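Local coordinates for protein SCO1 homolog 1, mitochondrial (Arabidopsis thaliana, PDB 6N5U) that binds copper(I) through its thioredoxin-fold domain and is thought to act as a metallochaperone that inserts copper into cytochrome c oxidase, at residues A[32-37]-A[51-56]; A[45-50]-A[86-91]. All coordinates share one frame; numbering follows the deposited sequence.

Both contacts use the helix 45-64, and their centres lie about 10 Å apart. Contact 2 takes the first turns of this helix, residues 45-50, and contact 1 takes the residues that follow, 51-56. In contact 1 the helix packs on the strand 32-38 of the mixed sheet. In contact 2 it meets the helix 82-89. The segments alternate along the chain: 32-37, 45-50, 51-56, 86-91. Tyr-36 of contact 1 packs against contact 2, with its OH 3.2 Å from SG of the copper ligand Cys-46. Packing in the thioredoxin-fold core therefore adjoins the copper site, which takes Cys-46 from the first turn of the helix.

Contact 1: residues A[32-37]-A[51-56]; sequences WTILYF and IKLAAA
Leu-53 lays its methyl CD1 over the branched side chain of Ile-34. Two methyls of Ile-34 meet this one carbon: CG2 of Ile-34 lies 3.7 Å from CD1 of Leu-53, and CD1 of Ile-34 lies 3.8 Å from the same methyl. The leucine methyl thus touches both methyl ends of the isoleucine, with CB of Ile-34 also near. The two side chains slide past each other in opposite directions. In Leu-53, CG stands anti to the backbone N (chi1 -177°), which directs the isobutyl group from the helix toward the strand.

The other methyl of Leu-53 serves the next inward-facing residue of the strand. Its CD2 lies 4.3 Å from CB of Tyr-36, a looser touch. Tyr-36 starts toward the helix segment, but its ring then leads away from it. The ring runs instead along the first turns of the same helix, where it packs on Glu-49 and Leu-50.

Strand 32-38, helix 45-64 and strand 68-74 form a beta-alpha-beta unit of the thioredoxin fold, and this contact is the packing of its first strand against its helix. Ile-34 and Tyr-36 point to the helix, while Leu-35 between them points away, as expected from strand alternation. The backbones stay well apart, with CA of Ile-34 and CA of Leu-53 8.4 Å from each other. Side chains fill this distance, and all three are buried.

Ile-34 also touches Ile-57 farther along the helix and Val-68 on the neighbouring strand, where its backbone is hydrogen-bonded to Val-69 and Val-71. The nearest side-chain atom of Tyr-36, its OH, is about 4 Å from the copper ion.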
ATOM      1  N   TRP A  32     -10.747   7.681   3.217  1.00 63.97           N
ATOM      2  CA  TRP A  32     -10.446   7.046   1.915  1.00 60.96           C
ATOM      3  C   TRP A  32      -8.995   6.571   1.989  1.00 60.02           C
ATOM      4  O   TRP A  32      -8.121   7.316   2.472  1.00 58.21           O
ATOM      5  CB  TRP A  32     -10.604   8.025   0.742  1.00 61.17           C
ATOM      6  CG  TRP A  32     -12.014   8.208   0.307  1.00 65.31           C
ATOM      7  CD1 TRP A  32     -12.899   9.127   0.777  1.00 72.13           C
ATOM      8  CD2 TRP A  32     -12.731   7.406  -0.639  1.00 65.03           C
ATOM      9  NE1 TRP A  32     -14.112   8.978   0.153  1.00 73.98           N
ATOM     10  CE2 TRP A  32     -14.044   7.912  -0.702  1.00 72.58           C
ATOM     11  CE3 TRP A  32     -12.383   6.324  -1.461  1.00 63.69           C
ATOM     12  CZ2 TRP A  32     -15.012   7.372  -1.543  1.00 72.79           C
ATOM     13  CZ3 TRP A  32     -13.353   5.776  -2.285  1.00 66.39           C
ATOM     14  CH2 TRP A  32     -14.644   6.311  -2.331  1.00 70.60           C
ATOM     15  N   THR A  33      -8.754   5.321   1.555  1.00 53.64           N
ATOM     16  CA  THR A  33      -7.453   4.669   1.665  1.00 50.57           C
ATOM     17  C   THR A  33      -6.976   4.070   0.346  1.00 53.06           C
ATOM     18  O   THR A  33      -7.787   3.519  -0.407  1.00 53.97           O
ATOM     19  CB  THR A  33      -7.565   3.617   2.785  1.00 59.78           C
ATOM     20  OG1 THR A  33      -7.905   4.270   4.009  1.00 64.44           O
ATOM     21  CG2 THR A  33      -6.307   2.799   2.979  1.00 55.24           C
ATOM     22  N   ILE A  34      -5.656   4.152   0.081  1.00 46.90           N
ATOM     23  CA  ILE A  34      -5.043   3.524  -1.096  1.00 45.58           C
ATOM     24  C   ILE A  34      -4.008   2.539  -0.589  1.00 47.78           C
ATOM     25  O   ILE A  34      -3.065   2.964   0.063  1.00 47.33           O
ATOM     26  CB  ILE A  34      -4.466   4.504  -2.170  1.00 49.48           C
ATOM     27  CG1 ILE A  34      -5.550   5.474  -2.703  1.00 51.80           C
ATOM     28  CG2 ILE A  34      -3.832   3.710  -3.328  1.00 50.29           C
ATOM     29  CD1 ILE A  34      -5.037   6.684  -3.498  1.00 55.44           C
ATOM     30  N   LEU A  35      -4.183   1.225  -0.864  1.00 43.99           N
ATOM     31  CA  LEU A  35      -3.259   0.176  -0.388  1.00 41.89           C
ATOM     32  C   LEU A  35      -2.299  -0.241  -1.498  1.00 46.51           C
ATOM     33  O   LEU A  35      -2.751  -0.539  -2.599  1.00 47.63           O
ATOM     34  CB  LEU A  35      -3.996  -1.077   0.126  1.00 41.06           C
ATOM     35  CG  LEU A  35      -5.202  -0.940   1.047  1.00 46.87           C
ATOM     36  CD1 LEU A  35      -6.015  -2.214   1.014  1.00 48.06           C
ATOM     37  CD2 LEU A  35      -4.794  -0.719   2.480  1.00 47.79           C
ATOM     38  N   TYR A  36      -0.988  -0.238  -1.221  1.00 41.63           N
ATOM     39  CA  TYR A  36       0.055  -0.624  -2.169  1.00 40.92           C
ATOM     40  C   TYR A  36       0.845  -1.742  -1.521  1.00 44.69           C
ATOM     41  O   TYR A  36       1.309  -1.603  -0.383  1.00 44.77           O
ATOM     42  CB  TYR A  36       0.983   0.570  -2.586  1.00 41.79           C
ATOM     43  CG  TYR A  36       2.152   0.152  -3.462  1.00 43.06           C
ATOM     44  CD1 TYR A  36       1.971  -0.123  -4.815  1.00 47.05           C
ATOM     45  CD2 TYR A  36       3.419  -0.056  -2.919  1.00 42.29           C
ATOM     46  CE1 TYR A  36       3.015  -0.616  -5.604  1.00 49.97           C
ATOM     47  CE2 TYR A  36       4.472  -0.547  -3.697  1.00 42.87           C
ATOM     48  CZ  TYR A  36       4.269  -0.813  -5.044  1.00 54.05           C
ATOM     49  OH  TYR A  36       5.297  -1.286  -5.829  1.00 54.31           O
ATOM     50  N   PHE A  37       0.982  -2.855  -2.229  1.00 40.67           N
ATOM     51  CA  PHE A  37       1.735  -3.999  -1.704  1.00 39.46           C
ATOM     52  C   PHE A  37       3.138  -3.915  -2.298  1.00 42.92           C
ATOM     53  O   PHE A  37       3.282  -3.746  -3.521  1.00 45.98           O
ATOM     54  CB  PHE A  37       1.027  -5.323  -2.063  1.00 40.68           C
ATOM     55  CG  PHE A  37      -0.258  -5.605  -1.298  1.00 41.47           C
ATOM     56  CD1 PHE A  37      -1.436  -4.926  -1.602  1.00 41.51           C
ATOM     57  CD2 PHE A  37      -0.293  -6.574  -0.294  1.00 43.22           C
ATOM     58  CE1 PHE A  37      -2.607  -5.164  -0.886  1.00 42.01           C
ATOM     59  CE2 PHE A  37      -1.473  -6.820   0.419  1.00 45.72           C
ATOM     60  CZ  PHE A  37      -2.618  -6.101   0.122  1.00 43.39           C
ATOM     61  N   ILE A  51       6.439   6.994  -4.840  1.00 37.25           N
ATOM     62  CA  ILE A  51       6.669   8.419  -5.139  1.00 38.23           C
ATOM     63  C   ILE A  51       5.403   8.942  -5.863  1.00 46.84           C
ATOM     64  O   ILE A  51       4.857   9.973  -5.445  1.00 48.72           O
ATOM     65  CB  ILE A  51       7.999   8.708  -5.920  1.00 40.73           C
ATOM     66  CG1 ILE A  51       9.240   8.505  -5.039  1.00 38.83           C
ATOM     67  CG2 ILE A  51       7.996  10.129  -6.498  1.00 42.84           C
ATOM     68  CD1 ILE A  51      10.545   8.213  -5.821  1.00 39.34           C
ATOM     69  N   LYS A  52       4.913   8.179  -6.890  1.00 43.73           N
ATOM     70  CA  LYS A  52       3.678   8.429  -7.657  1.00 45.45           C
ATOM     71  C   LYS A  52       2.502   8.583  -6.691  1.00 50.09           C
ATOM     72  O   LYS A  52       1.805   9.583  -6.749  1.00 52.96           O
ATOM     73  CB  LYS A  52       3.387   7.250  -8.612  1.00 47.84           C
ATOM     74  CG  LYS A  52       2.257   7.503  -9.625  1.00 54.49           C
ATOM     75  CD  LYS A  52       1.445   6.256 -10.000  1.00 54.84           C
ATOM     76  CE  LYS A  52       2.239   5.131 -10.625  1.00 57.67           C
ATOM     77  NZ  LYS A  52       1.354   3.990 -10.977  1.00 55.15           N
ATOM     78  N   LEU A  53       2.328   7.615  -5.767  1.00 44.30           N
ATOM     79  CA  LEU A  53       1.273   7.621  -4.758  1.00 43.63           C
ATOM     80  C   LEU A  53       1.329   8.836  -3.819  1.00 50.80           C
ATOM     81  O   LEU A  53       0.297   9.458  -3.599  1.00 53.33           O
ATOM     82  CB  LEU A  53       1.266   6.299  -3.970  1.00 41.01           C
ATOM     83  CG  LEU A  53       0.176   6.127  -2.912  1.00 44.73           C
ATOM     84  CD1 LEU A  53      -1.230   6.344  -3.510  1.00 45.73           C
ATOM     85  CD2 LEU A  53       0.310   4.761  -2.216  1.00 42.85           C
ATOM     86  N   ALA A  54       2.515   9.193  -3.296  1.00 46.51           N
ATOM     87  CA  ALA A  54       2.685  10.315  -2.393  1.00 46.55           C
ATOM     88  C   ALA A  54       2.311  11.612  -3.089  1.00 54.71           C
ATOM     89  O   ALA A  54       1.549  12.401  -2.525  1.00 58.30           O
ATOM     90  CB  ALA A  54       4.113  10.363  -1.913  1.00 46.40           C
ATOM     91  N   ALA A  55       2.770  11.804  -4.344  1.00 50.23           N
ATOM     92  CA  ALA A  55       2.453  13.007  -5.117  1.00 51.90           C
ATOM     93  C   ALA A  55       0.982  13.025  -5.493  1.00 57.23           C
ATOM     94  O   ALA A  55       0.395  14.109  -5.556  1.00 58.72           O
ATOM     95  CB  ALA A  55       3.326  13.092  -6.355  1.00 52.85           C
ATOM     96  N   ALA A  56       0.376  11.820  -5.707  1.00 52.02           N
ATOM     97  CA  ALA A  56      -1.054  11.668  -6.025  1.00 52.37           C
ATOM     98  C   ALA A  56      -1.903  12.077  -4.800  1.00 58.63           C
ATOM     99  O   ALA A  56      -2.839  12.866  -4.966  1.00 61.33           O
ATOM    100  CB  ALA A  56      -1.367  10.251  -6.456  1.00 50.14           C
TER

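Contact 2: residues A[45-50]-A[86-91]; sequences ICPDEL and HEYVKE. With CU1 (copper (I) ion), chain D.
Tyr-88 reaches across from the helix 82-89 and sets its phenol end against the first turns of the helix 45-64. Most of this meeting is van der Waals packing. OH of Tyr-88 lies 3.7 Å from CG of Pro-47 and 3.8 Å from CD of the same ring. The hydroxyl abuts the proline ring carbons, and the two side chains cross at about a right angle. On Cys-46 it is CB that touches, 3.9 Å from OH of Tyr-88. Farther back along the phenol ring, CE2 of Tyr-88 meets CD1 of Leu-50 at 3.8 Å. This methyl comes in at a slant to the ring. CG of Tyr-88 is anti to the backbone N (chi1 -172°), and the extended side chain spans the distance between the helices. CA of Pro-47 and CA of Tyr-88 are 9.6 Å apart. Phe-92 meets the ring of Tyr-88 edge to face, and Phe-72 of the strand 68-74 also packs on it.

The other interaction is metal binding. SG of Cys-46 holds the copper(I) ion at 2.4 Å. Cys-42 and His-131 complete the three-ligand site. The two outer atoms of Cys-46 have different partners: CB touches the tyrosine, while SG binds the metal. The two cysteines belong to the CxxxC motif of the SCO family, and Cys-46 lies in the first turn of the helix.

Two cysteine sulfurs, presumably thiolates, and one histidine nitrogen suit a soft copper(I) ion. Tyr-88 is not a ligand, but its hydroxyl packs beside a metal-binding cysteine, so this helix pair borders the copper site directly.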
ATOM      1  N   ILE A  45      10.829  -0.420  -8.884  1.00 60.59           N
ATOM      2  CA  ILE A  45       9.365  -0.494  -8.951  1.00 60.29           C
ATOM      3  C   ILE A  45       8.663   0.172  -7.750  1.00 61.49           C
ATOM      4  O   ILE A  45       7.953   1.150  -7.980  1.00 61.62           O
ATOM      5  CB  ILE A  45       8.879  -1.960  -9.173  1.00 63.75           C
ATOM      6  CG1 ILE A  45       9.517  -2.618 -10.438  1.00 67.37           C
ATOM      7  CG2 ILE A  45       7.349  -2.074  -9.170  1.00 63.22           C
ATOM      8  CD1 ILE A  45       9.297  -1.913 -11.856  1.00 81.86           C
ATOM      9  N   CYS A  46       8.845  -0.362  -6.501  1.00 54.72           N
ATOM     10  CA  CYS A  46       8.222   0.165  -5.275  1.00 52.59           C
ATOM     11  C   CYS A  46       8.584   1.631  -5.023  1.00 54.44           C
ATOM     12  O   CYS A  46       7.636   2.410  -4.908  1.00 53.63           O
ATOM     13  CB  CYS A  46       8.495  -0.708  -4.049  1.00 52.08           C
ATOM     14  SG  CYS A  46       7.776  -2.376  -4.131  1.00 55.55           S
ATOM     15  N   PRO A  47       9.890   2.069  -5.001  1.00 49.79           N
ATOM     16  CA  PRO A  47      10.173   3.505  -4.816  1.00 48.78           C
ATOM     17  C   PRO A  47       9.409   4.396  -5.815  1.00 52.60           C
ATOM     18  O   PRO A  47       8.819   5.391  -5.385  1.00 53.35           O
ATOM     19  CB  PRO A  47      11.693   3.591  -4.995  1.00 50.83           C
ATOM     20  CG  PRO A  47      12.185   2.282  -4.578  1.00 55.11           C
ATOM     21  CD  PRO A  47      11.161   1.310  -5.102  1.00 51.02           C
ATOM     22  N   ASP A  48       9.333   3.996  -7.115  1.00 46.42           N
ATOM     23  CA  ASP A  48       8.620   4.762  -8.143  1.00 45.92           C
ATOM     24  C   ASP A  48       7.123   4.872  -7.885  1.00 48.15           C
ATOM     25  O   ASP A  48       6.564   5.964  -7.968  1.00 49.72           O
ATOM     26  CB  ASP A  48       8.875   4.211  -9.558  1.00 48.62           C
ATOM     27  CG  ASP A  48      10.303   4.309 -10.052  1.00 59.11           C
ATOM     28  OD1 ASP A  48      11.087   5.098  -9.472  1.00 58.89           O
ATOM     29  OD2 ASP A  48      10.644   3.591 -11.016  1.00 69.57           O
ATOM     30  N   GLU A  49       6.478   3.731  -7.618  1.00 42.53           N
ATOM     31  CA  GLU A  49       5.050   3.602  -7.344  1.00 41.40           C
ATOM     32  C   GLU A  49       4.617   4.397  -6.129  1.00 45.14           C
ATOM     33  O   GLU A  49       3.569   5.047  -6.168  1.00 45.71           O
ATOM     34  CB  GLU A  49       4.689   2.129  -7.183  1.00 41.27           C
ATOM     35  CG  GLU A  49       4.851   1.354  -8.480  1.00 54.90           C
ATOM     36  CD  GLU A  49       3.969   1.831  -9.614  1.00 73.61           C
ATOM     37  OE1 GLU A  49       2.753   1.538  -9.563  1.00 66.98           O
ATOM     38  OE2 GLU A  49       4.482   2.512 -10.534  1.00 69.78           O
ATOM     39  N   LEU A  50       5.452   4.381  -5.064  1.00 39.11           N
ATOM     40  CA  LEU A  50       5.192   5.137  -3.852  1.00 37.22           C
ATOM     41  C   LEU A  50       5.403   6.609  -4.070  1.00 41.27           C
ATOM     42  O   LEU A  50       4.611   7.402  -3.562  1.00 42.36           O
ATOM     43  CB  LEU A  50       6.005   4.632  -2.662  1.00 35.39           C
ATOM     44  CG  LEU A  50       5.556   3.303  -2.046  1.00 35.73           C
ATOM     45  CD1 LEU A  50       6.624   2.787  -1.115  1.00 33.61           C
ATOM     46  CD2 LEU A  50       4.174   3.430  -1.337  1.00 33.87           C
ATOM     47  N   HIS A  86       9.052   1.377   9.148  1.00 52.87           N
ATOM     48  CA  HIS A  86       8.920   2.727   9.696  1.00 54.81           C
ATOM     49  C   HIS A  86       9.894   3.701   9.031  1.00 58.02           C
ATOM     50  O   HIS A  86       9.469   4.757   8.566  1.00 60.05           O
ATOM     51  CB  HIS A  86       9.131   2.733  11.221  1.00 57.75           C
ATOM     52  CG  HIS A  86       8.899   4.074  11.835  1.00 63.56           C
ATOM     53  ND1 HIS A  86       7.624   4.508  12.149  1.00 67.16           N
ATOM     54  CD2 HIS A  86       9.783   5.058  12.114  1.00 66.76           C
ATOM     55  CE1 HIS A  86       7.775   5.726  12.643  1.00 68.76           C
ATOM     56  NE2 HIS A  86       9.059   6.101  12.642  1.00 68.94           N
ATOM     57  N   GLU A  87      11.187   3.339   8.989  1.00 50.99           N
ATOM     58  CA  GLU A  87      12.248   4.136   8.392  1.00 49.73           C
ATOM     59  C   GLU A  87      12.022   4.366   6.896  1.00 50.00           C
ATOM     60  O   GLU A  87      12.233   5.472   6.401  1.00 50.90           O
ATOM     61  CB  GLU A  87      13.624   3.494   8.677  1.00 51.41           C
ATOM     62  CG  GLU A  87      14.176   3.831  10.060  1.00 61.16           C
ATOM     63  CD  GLU A  87      15.403   3.063  10.525  1.00 83.07           C
ATOM     64  OE1 GLU A  87      15.648   1.945  10.014  1.00 85.78           O
ATOM     65  OE2 GLU A  87      16.111   3.569  11.425  1.00 69.73           O
ATOM     66  N   TYR A  88      11.529   3.337   6.200  1.00 43.84           N
ATOM     67  CA  TYR A  88      11.251   3.369   4.767  1.00 41.41           C
ATOM     68  C   TYR A  88      10.090   4.276   4.411  1.00 45.61           C
ATOM     69  O   TYR A  88      10.262   5.128   3.545  1.00 46.60           O
ATOM     70  CB  TYR A  88      11.007   1.942   4.257  1.00 40.08           C
ATOM     71  CG  TYR A  88      10.885   1.793   2.754  1.00 39.24           C
ATOM     72  CD1 TYR A  88      12.006   1.886   1.930  1.00 40.81           C
ATOM     73  CD2 TYR A  88       9.661   1.482   2.162  1.00 37.80           C
ATOM     74  CE1 TYR A  88      11.909   1.700   0.552  1.00 41.18           C
ATOM     75  CE2 TYR A  88       9.550   1.308   0.783  1.00 38.09           C
ATOM     76  CZ  TYR A  88      10.678   1.407  -0.019  1.00 45.64           C
ATOM     77  OH  TYR A  88      10.575   1.244  -1.383  1.00 47.06           O
ATOM     78  N   VAL A  89       8.918   4.106   5.081  1.00 41.88           N
ATOM     79  CA  VAL A  89       7.666   4.833   4.793  1.00 42.49           C
ATOM     80  C   VAL A  89       7.808   6.337   5.010  1.00 49.05           C
ATOM     81  O   VAL A  89       7.311   7.114   4.188  1.00 49.13           O
ATOM     82  CB  VAL A  89       6.377   4.269   5.482  1.00 46.46           C
ATOM     83  CG1 VAL A  89       6.048   2.860   5.001  1.00 43.97           C
ATOM     84  CG2 VAL A  89       6.428   4.334   7.008  1.00 47.81           C
ATOM     85  N   LYS A  90       8.536   6.740   6.067  1.00 47.15           N
ATOM     86  CA  LYS A  90       8.769   8.143   6.418  1.00 48.97           C
ATOM     87  C   LYS A  90       9.444   8.944   5.294  1.00 53.03           C
ATOM     88  O   LYS A  90       9.312  10.176   5.260  1.00 53.53           O
ATOM     89  CB  LYS A  90       9.600   8.235   7.712  1.00 53.28           C
ATOM     90  CG  LYS A  90       8.807   8.064   9.011  1.00 80.55           C
ATOM     91  CD  LYS A  90       7.688   9.090   9.267  1.00 97.61           C
ATOM     92  CE  LYS A  90       7.087   8.911  10.641  1.00113.56           C
ATOM     93  NZ  LYS A  90       7.924   9.542  11.703  1.00120.73           N
ATOM     94  N   GLU A  91      10.161   8.238   4.381  1.00 48.65           N
ATOM     95  CA  GLU A  91      10.919   8.804   3.247  1.00 49.16           C
ATOM     96  C   GLU A  91      10.065   9.344   2.106  1.00 52.23           C
ATOM     97  O   GLU A  91      10.525  10.220   1.378  1.00 52.28           O
ATOM     98  CB  GLU A  91      11.869   7.745   2.646  1.00 49.77           C
ATOM     99  CG  GLU A  91      12.960   7.194   3.558  1.00 57.00           C
ATOM    100  CD  GLU A  91      13.813   6.096   2.945  1.00 75.31           C
ATOM    101  OE1 GLU A  91      13.664   5.822   1.731  1.00 58.52           O
ATOM    102  OE2 GLU A  91      14.636   5.509   3.684  1.00 78.76           O
TER
HETATM  103 CU   CU1 D 201       8.637  -3.942  -5.689  0.50 56.44          CU